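Aldolase (Klebsiella pneumoniae, PDB 6VOQ) is a zinc-binding member of the class II aldolase and adducin-like family, built as a mixed beta sheet flanked by helices in an assembly of four subunits. Local coordinates at residues A[106-118]-A[124-136]. Sequence-based numbering, arbitrary orientation.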
ATOM      1  N   LEU A 106      21.376   5.747   4.573  1.00 28.69           N
ATOM      2  CA  LEU A 106      22.200   4.786   5.285  1.00 29.63           C
ATOM      3  C   LEU A 106      23.664   5.219   5.293  1.00 33.00           C
ATOM      4  O   LEU A 106      24.144   5.921   4.398  1.00 38.63           O
ATOM      5  CB  LEU A 106      22.069   3.395   4.661  1.00 28.07           C
ATOM      6  CG  LEU A 106      20.756   2.677   4.996  1.00 30.52           C
ATOM      7  CD1 LEU A 106      20.719   1.239   4.472  1.00 22.37           C
ATOM      8  CD2 LEU A 106      20.522   2.715   6.483  1.00 24.28           C
ATOM      9  N   GLN A 107      24.365   4.802   6.329  1.00 32.61           N
ATOM     10  CA  GLN A 107      25.798   5.003   6.429  1.00 34.23           C
ATOM     11  C   GLN A 107      26.517   3.847   5.739  1.00 35.20           C
ATOM     12  O   GLN A 107      25.998   2.728   5.654  1.00 32.85           O
ATOM     13  CB  GLN A 107      26.213   5.107   7.900  1.00 33.87           C
ATOM     14  CG  GLN A 107      27.613   5.584   8.112  1.00 50.63           C
ATOM     15  CD  GLN A 107      27.790   7.025   7.694  1.00 65.10           C
ATOM     16  OE1 GLN A 107      28.308   7.311   6.613  1.00 71.11           O
ATOM     17  NE2 GLN A 107      27.364   7.944   8.551  1.00 69.28           N
ATOM     18  N   GLY A 108      27.698   4.137   5.202  1.00 35.81           N
ATOM     19  CA  GLY A 108      28.519   3.091   4.618  1.00 32.56           C
ATOM     20  C   GLY A 108      28.098   2.603   3.251  1.00 37.00           C
ATOM     21  O   GLY A 108      28.513   1.515   2.845  1.00 47.66           O
ATOM     22  N   LEU A 109      27.286   3.363   2.525  1.00 33.04           N
ATOM     23  CA  LEU A 109      26.934   2.983   1.161  1.00 34.91           C
ATOM     24  C   LEU A 109      28.159   2.993   0.256  1.00 35.53           C
ATOM     25  O   LEU A 109      29.024   3.866   0.361  1.00 41.37           O
ATOM     26  CB  LEU A 109      25.895   3.942   0.590  1.00 34.06           C
ATOM     27  CG  LEU A 109      24.474   3.947   1.136  1.00 31.68           C
ATOM     28  CD1 LEU A 109      23.709   4.971   0.340  1.00 33.09           C
ATOM     29  CD2 LEU A 109      23.828   2.557   1.030  1.00 21.67           C
ATOM     30  N   ASP A 110      28.231   2.024  -0.639  1.00 34.21           N
ATOM     31  CA  ASP A 110      29.237   2.064  -1.694  1.00 38.86           C
ATOM     32  C   ASP A 110      28.940   3.249  -2.609  1.00 36.56           C
ATOM     33  O   ASP A 110      27.918   3.232  -3.308  1.00 38.29           O
ATOM     34  CB  ASP A 110      29.224   0.751  -2.473  1.00 40.47           C
ATOM     35  CG  ASP A 110      30.399   0.612  -3.429  1.00 47.22           C
ATOM     36  OD1 ASP A 110      30.960   1.643  -3.867  1.00 46.57           O
ATOM     37  OD2 ASP A 110      30.745  -0.546  -3.760  1.00 50.91           O
ATOM     38  N   PRO A 111      29.778   4.283  -2.645  1.00 28.66           N
ATOM     39  CA  PRO A 111      29.428   5.482  -3.423  1.00 31.53           C
ATOM     40  C   PRO A 111      29.441   5.267  -4.926  1.00 34.17           C
ATOM     41  O   PRO A 111      28.911   6.113  -5.657  1.00 36.47           O
ATOM     42  CB  PRO A 111      30.500   6.499  -3.005  1.00 30.80           C
ATOM     43  CG  PRO A 111      31.685   5.645  -2.640  1.00 33.59           C
ATOM     44  CD  PRO A 111      31.114   4.384  -2.027  1.00 31.50           C
ATOM     45  N   HIS A 112      30.047   4.185  -5.415  1.00 34.05           N
ATOM     46  CA  HIS A 112      30.056   3.903  -6.842  1.00 38.11           C
ATOM     47  C   HIS A 112      28.967   2.935  -7.271  1.00 36.58           C
ATOM     48  O   HIS A 112      28.646   2.877  -8.462  1.00 38.70           O
ATOM     49  CB  HIS A 112      31.402   3.314  -7.278  1.00 41.07           C
ATOM     50  CG  HIS A 112      32.596   4.076  -6.799  1.00 54.50           C
ATOM     51  ND1 HIS A 112      33.051   5.218  -7.424  1.00 59.97           N
ATOM     52  CD2 HIS A 112      33.455   3.834  -5.781  1.00 56.74           C
ATOM     53  CE1 HIS A 112      34.133   5.653  -6.805  1.00 63.05           C
ATOM     54  NE2 HIS A 112      34.400   4.831  -5.803  1.00 61.67           N
ATOM     55  N   ASN A 113      28.404   2.172  -6.341  1.00 32.59           N
ATOM     56  CA  ASN A 113      27.458   1.117  -6.698  1.00 29.88           C
ATOM     57  C   ASN A 113      26.747   0.714  -5.404  1.00 30.58           C
ATOM     58  O   ASN A 113      27.190  -0.194  -4.699  1.00 37.22           O
ATOM     59  CB  ASN A 113      28.170  -0.055  -7.349  1.00 36.43           C
ATOM     60  CG  ASN A 113      27.233  -1.199  -7.677  1.00 43.63           C
ATOM     61  OD1 ASN A 113      26.020  -1.004  -7.836  1.00 45.74           O
ATOM     62  ND2 ASN A 113      27.793  -2.406  -7.781  1.00 47.36           N
ATOM     63  N   CYS A 114      25.650   1.399  -5.105  1.00 30.22           N
ATOM     64  CA  CYS A 114      25.002   1.242  -3.813  1.00 29.72           C
ATOM     65  C   CYS A 114      24.021   0.084  -3.767  1.00 33.61           C
ATOM     66  O   CYS A 114      23.530  -0.245  -2.685  1.00 40.67           O
ATOM     67  CB  CYS A 114      24.267   2.524  -3.438  1.00 23.78           C
ATOM     68  SG  CYS A 114      22.881   2.855  -4.502  1.00 39.55           S
ATOM     69  N   ILE A 115      23.705  -0.528  -4.899  1.00 35.04           N
ATOM     70  CA  ILE A 115      22.786  -1.655  -4.935  1.00 38.22           C
ATOM     71  C   ILE A 115      23.573  -2.900  -5.327  1.00 35.37           C
ATOM     72  O   ILE A 115      23.993  -3.052  -6.476  1.00 37.05           O
ATOM     73  CB  ILE A 115      21.614  -1.403  -5.887  1.00 43.50           C
ATOM     74  CG1 ILE A 115      20.967  -0.060  -5.551  1.00 45.10           C
ATOM     75  CG2 ILE A 115      20.595  -2.504  -5.736  1.00 41.96           C
ATOM     76  CD1 ILE A 115      19.670   0.171  -6.223  1.00 40.57           C
ATOM     77  N   ARG A 116      23.775  -3.786  -4.371  1.00 34.88           N
ATOM     78  CA  ARG A 116      24.395  -5.079  -4.608  1.00 31.95           C
ATOM     79  C   ARG A 116      23.372  -6.038  -5.206  1.00 37.59           C
ATOM     80  O   ARG A 116      22.424  -6.437  -4.520  1.00 43.62           O
ATOM     81  CB  ARG A 116      24.949  -5.629  -3.301  1.00 28.95           C
ATOM     82  CG  ARG A 116      25.814  -6.858  -3.440  1.00 36.33           C
ATOM     83  CD  ARG A 116      26.398  -7.138  -2.082  1.00 37.80           C
ATOM     84  NE  ARG A 116      26.963  -8.470  -1.936  1.00 36.86           N
ATOM     85  CZ  ARG A 116      27.160  -9.048  -0.759  1.00 36.07           C
ATOM     86  NH1 ARG A 116      26.805  -8.410   0.359  1.00 27.79           N
ATOM     87  NH2 ARG A 116      27.695 -10.260  -0.700  1.00 29.99           N
ATOM     88  N   PRO A 117      23.546  -6.459  -6.459  1.00 32.82           N
ATOM     89  CA  PRO A 117      22.436  -7.092  -7.189  1.00 30.29           C
ATOM     90  C   PRO A 117      22.142  -8.519  -6.730  1.00 35.60           C
ATOM     91  O   PRO A 117      23.034  -9.371  -6.651  1.00 32.88           O
ATOM     92  CB  PRO A 117      22.908  -7.048  -8.651  1.00 30.58           C
ATOM     93  CG  PRO A 117      24.386  -6.994  -8.573  1.00 34.75           C
ATOM     94  CD  PRO A 117      24.718  -6.223  -7.322  1.00 30.34           C
ATOM     95  N   PHE A 118      20.861  -8.765  -6.430  1.00 32.01           N
ATOM     96  CA  PHE A 118      20.305 -10.096  -6.217  1.00 32.90           C
ATOM     97  C   PHE A 118      19.162 -10.397  -7.174  1.00 34.60           C
ATOM     98  O   PHE A 118      18.519 -11.437  -7.032  1.00 31.82           O
ATOM     99  CB  PHE A 118      19.797 -10.256  -4.775  1.00 32.52           C
ATOM    100  CG  PHE A 118      18.975  -9.096  -4.296  1.00 29.95           C
ATOM    101  CD1 PHE A 118      17.629  -8.994  -4.629  1.00 30.02           C
ATOM    102  CD2 PHE A 118      19.552  -8.092  -3.530  1.00 28.49           C
ATOM    103  CE1 PHE A 118      16.867  -7.913  -4.199  1.00 31.17           C
ATOM    104  CE2 PHE A 118      18.797  -7.012  -3.093  1.00 30.87           C
ATOM    105  CZ  PHE A 118      17.452  -6.918  -3.432  1.00 28.54           C
ATOM    106  N   MET A 124      20.390  -5.014 -15.924  1.00 39.73           N
ATOM    107  CA  MET A 124      20.141  -4.993 -17.357  1.00 39.80           C
ATOM    108  C   MET A 124      19.743  -3.606 -17.816  1.00 47.08           C
ATOM    109  O   MET A 124      20.237  -3.116 -18.838  1.00 57.10           O
ATOM    110  CB  MET A 124      19.052  -6.000 -17.726  1.00 39.77           C
ATOM    111  CG  MET A 124      19.414  -7.435 -17.400  1.00 49.78           C
ATOM    112  SD  MET A 124      18.046  -8.566 -17.658  1.00 56.99           S
ATOM    113  CE  MET A 124      17.817  -8.383 -19.420  1.00 62.67           C
ATOM    114  N   ARG A 125      18.857  -2.954 -17.069  1.00 39.51           N
ATOM    115  CA  ARG A 125      18.225  -1.742 -17.551  1.00 38.21           C
ATOM    116  C   ARG A 125      18.852  -0.475 -17.000  1.00 40.97           C
ATOM    117  O   ARG A 125      18.735   0.575 -17.638  1.00 40.33           O
ATOM    118  CB  ARG A 125      16.729  -1.764 -17.220  1.00 49.70           C
ATOM    119  CG  ARG A 125      16.067  -3.073 -17.624  1.00 65.14           C
ATOM    120  CD  ARG A 125      14.695  -3.245 -16.993  1.00 76.56           C
ATOM    121  NE  ARG A 125      13.702  -2.397 -17.638  1.00 85.41           N
ATOM    122  CZ  ARG A 125      13.168  -1.322 -17.074  1.00 82.07           C
ATOM    123  NH1 ARG A 125      13.539  -0.967 -15.851  1.00 73.56           N
ATOM    124  NH2 ARG A 125      12.270  -0.602 -17.733  1.00 85.98           N
ATOM    125  N   VAL A 126      19.533  -0.542 -15.859  1.00 38.11           N
ATOM    126  CA  VAL A 126      20.029   0.685 -15.249  1.00 36.62           C
ATOM    127  C   VAL A 126      21.544   0.625 -15.145  1.00 37.21           C
ATOM    128  O   VAL A 126      22.243   1.532 -15.610  1.00 32.64           O
ATOM    129  CB  VAL A 126      19.376   0.935 -13.875  1.00 32.29           C
ATOM    130  CG1 VAL A 126      19.790   2.279 -13.344  1.00 28.51           C
ATOM    131  CG2 VAL A 126      17.858   0.877 -13.996  1.00 39.19           C
ATOM    132  N   GLY A 127      22.059  -0.444 -14.555  1.00 37.54           N
ATOM    133  CA  GLY A 127      23.471  -0.546 -14.247  1.00 28.49           C
ATOM    134  C   GLY A 127      23.757  -0.109 -12.825  1.00 26.54           C
ATOM    135  O   GLY A 127      22.879  -0.089 -11.964  1.00 29.29           O
ATOM    136  N   ASP A 128      25.014   0.265 -12.588  1.00 26.48           N
ATOM    137  CA  ASP A 128      25.413   0.699 -11.259  1.00 27.01           C
ATOM    138  C   ASP A 128      24.759   2.025 -10.909  1.00 32.00           C
ATOM    139  O   ASP A 128      24.459   2.847 -11.779  1.00 32.17           O
ATOM    140  CB  ASP A 128      26.931   0.843 -11.159  1.00 31.46           C
ATOM    141  CG  ASP A 128      27.651  -0.491 -11.178  1.00 40.18           C
ATOM    142  OD1 ASP A 128      26.985  -1.530 -11.366  1.00 41.51           O
ATOM    143  OD2 ASP A 128      28.891  -0.498 -11.027  1.00 45.41           O
ATOM    144  N   VAL A 129      24.563   2.232  -9.609  1.00 34.14           N
ATOM    145  CA  VAL A 129      23.938   3.440  -9.089  1.00 30.26           C
ATOM    146  C   VAL A 129      24.894   4.145  -8.133  1.00 30.09           C
ATOM    147  O   VAL A 129      25.081   3.693  -6.996  1.00 29.50           O
ATOM    148  CB  VAL A 129      22.603   3.117  -8.402  1.00 27.83           C
ATOM    149  CG1 VAL A 129      21.954   4.398  -7.925  1.00 22.42           C
ATOM    150  CG2 VAL A 129      21.669   2.357  -9.369  1.00 23.03           C
ATOM    151  N   PRO A 130      25.509   5.253  -8.540  1.00 29.27           N
ATOM    152  CA  PRO A 130      26.388   5.998  -7.634  1.00 26.62           C
ATOM    153  C   PRO A 130      25.599   6.798  -6.601  1.00 29.01           C
ATOM    154  O   PRO A 130      24.385   6.990  -6.699  1.00 29.72           O
ATOM    155  CB  PRO A 130      27.153   6.929  -8.577  1.00 27.18           C
ATOM    156  CG  PRO A 130      26.197   7.169  -9.691  1.00 33.02           C
ATOM    157  CD  PRO A 130      25.431   5.881  -9.870  1.00 30.69           C
ATOM    158  N   VAL A 131      26.323   7.273  -5.596  1.00 25.36           N
ATOM    159  CA  VAL A 131      25.731   8.011  -4.492  1.00 27.52           C
ATOM    160  C   VAL A 131      26.337   9.403  -4.475  1.00 31.78           C
ATOM    161  O   VAL A 131      27.562   9.553  -4.515  1.00 36.95           O
ATOM    162  CB  VAL A 131      25.949   7.298  -3.148  1.00 32.47           C
ATOM    163  CG1 VAL A 131      25.351   8.119  -2.020  1.00 24.94           C
ATOM    164  CG2 VAL A 131      25.325   5.900  -3.196  1.00 29.67           C
ATOM    165  N   VAL A 132      25.476  10.412  -4.443  1.00 32.77           N
ATOM    166  CA  VAL A 132      25.913  11.795  -4.321  1.00 31.81           C
ATOM    167  C   VAL A 132      25.848  12.142  -2.843  1.00 32.13           C
ATOM    168  O   VAL A 132      24.843  11.823  -2.191  1.00 31.28           O
ATOM    169  CB  VAL A 132      25.046  12.742  -5.162  1.00 30.04           C
ATOM    170  CG1 VAL A 132      25.409  14.186  -4.847  1.00 32.46           C
ATOM    171  CG2 VAL A 132      25.200  12.422  -6.648  1.00 30.26           C
ATOM    172  N   PRO A 133      26.888  12.747  -2.271  1.00 27.14           N
ATOM    173  CA  PRO A 133      26.820  13.159  -0.867  1.00 25.91           C
ATOM    174  C   PRO A 133      25.642  14.085  -0.612  1.00 28.36           C
ATOM    175  O   PRO A 133      25.086  14.706  -1.525  1.00 30.39           O
ATOM    176  CB  PRO A 133      28.158  13.872  -0.639  1.00 27.91           C
ATOM    177  CG  PRO A 133      29.071  13.293  -1.657  1.00 28.04           C
ATOM    178  CD  PRO A 133      28.214  13.002  -2.856  1.00 32.51           C
ATOM    179  N   TYR A 134      25.230  14.137   0.652  1.00 33.50           N
ATOM    180  CA  TYR A 134      24.162  15.047   1.029  1.00 30.19           C
ATOM    181  C   TYR A 134      24.671  16.478   1.007  1.00 34.81           C
ATOM    182  O   TYR A 134      25.768  16.773   1.496  1.00 33.50           O
ATOM    183  CB  TYR A 134      23.612  14.740   2.420  1.00 32.57           C
ATOM    184  CG  TYR A 134      22.730  15.873   2.883  1.00 34.14           C
ATOM    185  CD1 TYR A 134      21.442  16.015   2.379  1.00 37.72           C
ATOM    186  CD2 TYR A 134      23.205  16.850   3.754  1.00 29.14           C
ATOM    187  CE1 TYR A 134      20.633  17.072   2.755  1.00 26.22           C
ATOM    188  CE2 TYR A 134      22.405  17.920   4.131  1.00 30.25           C
ATOM    189  CZ  TYR A 134      21.111  18.016   3.632  1.00 35.07           C
ATOM    190  OH  TYR A 134      20.296  19.065   3.996  1.00 30.77           O
ATOM    191  N   TYR A 135      23.854  17.366   0.449  1.00 31.83           N
ATOM    192  CA  TYR A 135      24.086  18.801   0.477  1.00 33.38           C
ATOM    193  C   TYR A 135      22.752  19.494   0.680  1.00 31.60           C
ATOM    194  O   TYR A 135      21.710  18.998   0.248  1.00 33.39           O
ATOM    195  CB  TYR A 135      24.720  19.318  -0.824  1.00 36.21           C
ATOM    196  CG  TYR A 135      26.068  18.732  -1.157  1.00 37.54           C
ATOM    197  CD1 TYR A 135      27.188  19.046  -0.399  1.00 32.98           C
ATOM    198  CD2 TYR A 135      26.228  17.885  -2.256  1.00 38.66           C
ATOM    199  CE1 TYR A 135      28.433  18.520  -0.711  1.00 46.58           C
ATOM    200  CE2 TYR A 135      27.469  17.353  -2.577  1.00 43.52           C
ATOM    201  CZ  TYR A 135      28.568  17.674  -1.800  1.00 48.63           C
ATOM    202  OH  TYR A 135      29.806  17.159  -2.109  1.00 47.02           O
ATOM    203  N   ARG A 136      22.802  20.656   1.317  1.00 38.76           N
ATOM    204  CA  ARG A 136      21.614  21.479   1.494  1.00 42.86           C
ATOM    205  C   ARG A 136      20.844  21.577   0.178  1.00 42.72           C
ATOM    206  O   ARG A 136      21.454  21.756  -0.884  1.00 43.95           O
ATOM    207  CB  ARG A 136      22.016  22.878   1.976  1.00 41.75           C
ATOM    208  CG  ARG A 136      20.885  23.675   2.570  1.00 42.44           C
ATOM    209  CD  ARG A 136      20.944  25.098   2.095  1.00 55.10           C
ATOM    210  NE  ARG A 136      20.308  26.023   3.028  1.00 67.22           N
ATOM    211  CZ  ARG A 136      18.995  26.206   3.114  1.00 71.79           C
ATOM    212  NH1 ARG A 136      18.168  25.524   2.326  1.00 60.75           N
ATOM    213  NH2 ARG A 136      18.505  27.076   3.988  1.00 82.05           N
TER
HETATM  214  O   HOH W   1      30.424   1.898 -10.586  1.00 43.62           O
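An Asx turn in the loop after helix 98-104 packs against short strand 131-132 and the residues just before it. Two backbone hydrogen bonds join the segments. Val131 N donates to Pro111 O (2.8 Å). Cys114 N donates to Val129 O (3.0 Å) at an N-H...O angle of 160°. Between them the chain turns at Pro111 to Asn113. This turn is braced by His112 N, which donates to Asp110 OD1 (3.1 Å) from above the carboxylate plane, and by a bond from Asn113 N to Asp110 O.

The CG2 methyl of Val131 makes most of its side-chain contacts with the loop. That methyl lies 3.5 Å from Cys114 CB and also touches Leu109 CD1. The side chains of Leu109 and Val131 cross at about a right angle. With chi1 of 67°, Cys114 SG sits between its own backbone N and carbonyl carbon and rests 3.9 Å from Val129 CG1. At the other end, the Asn113 amide stacks on the Asp128 carboxylate, their planes 4° apart. One water donates to both His112 O and Asp128 OD2, bridging the segments there.

Ile115 also packs on helix 170-190, while Pro130 and Val132 form backbone hydrogen bonds with Leu157 of strand 155-158. The loop thus borders strand 131-132, outermost in the mixed sheet within this chain, in this class II aldolase-like fold.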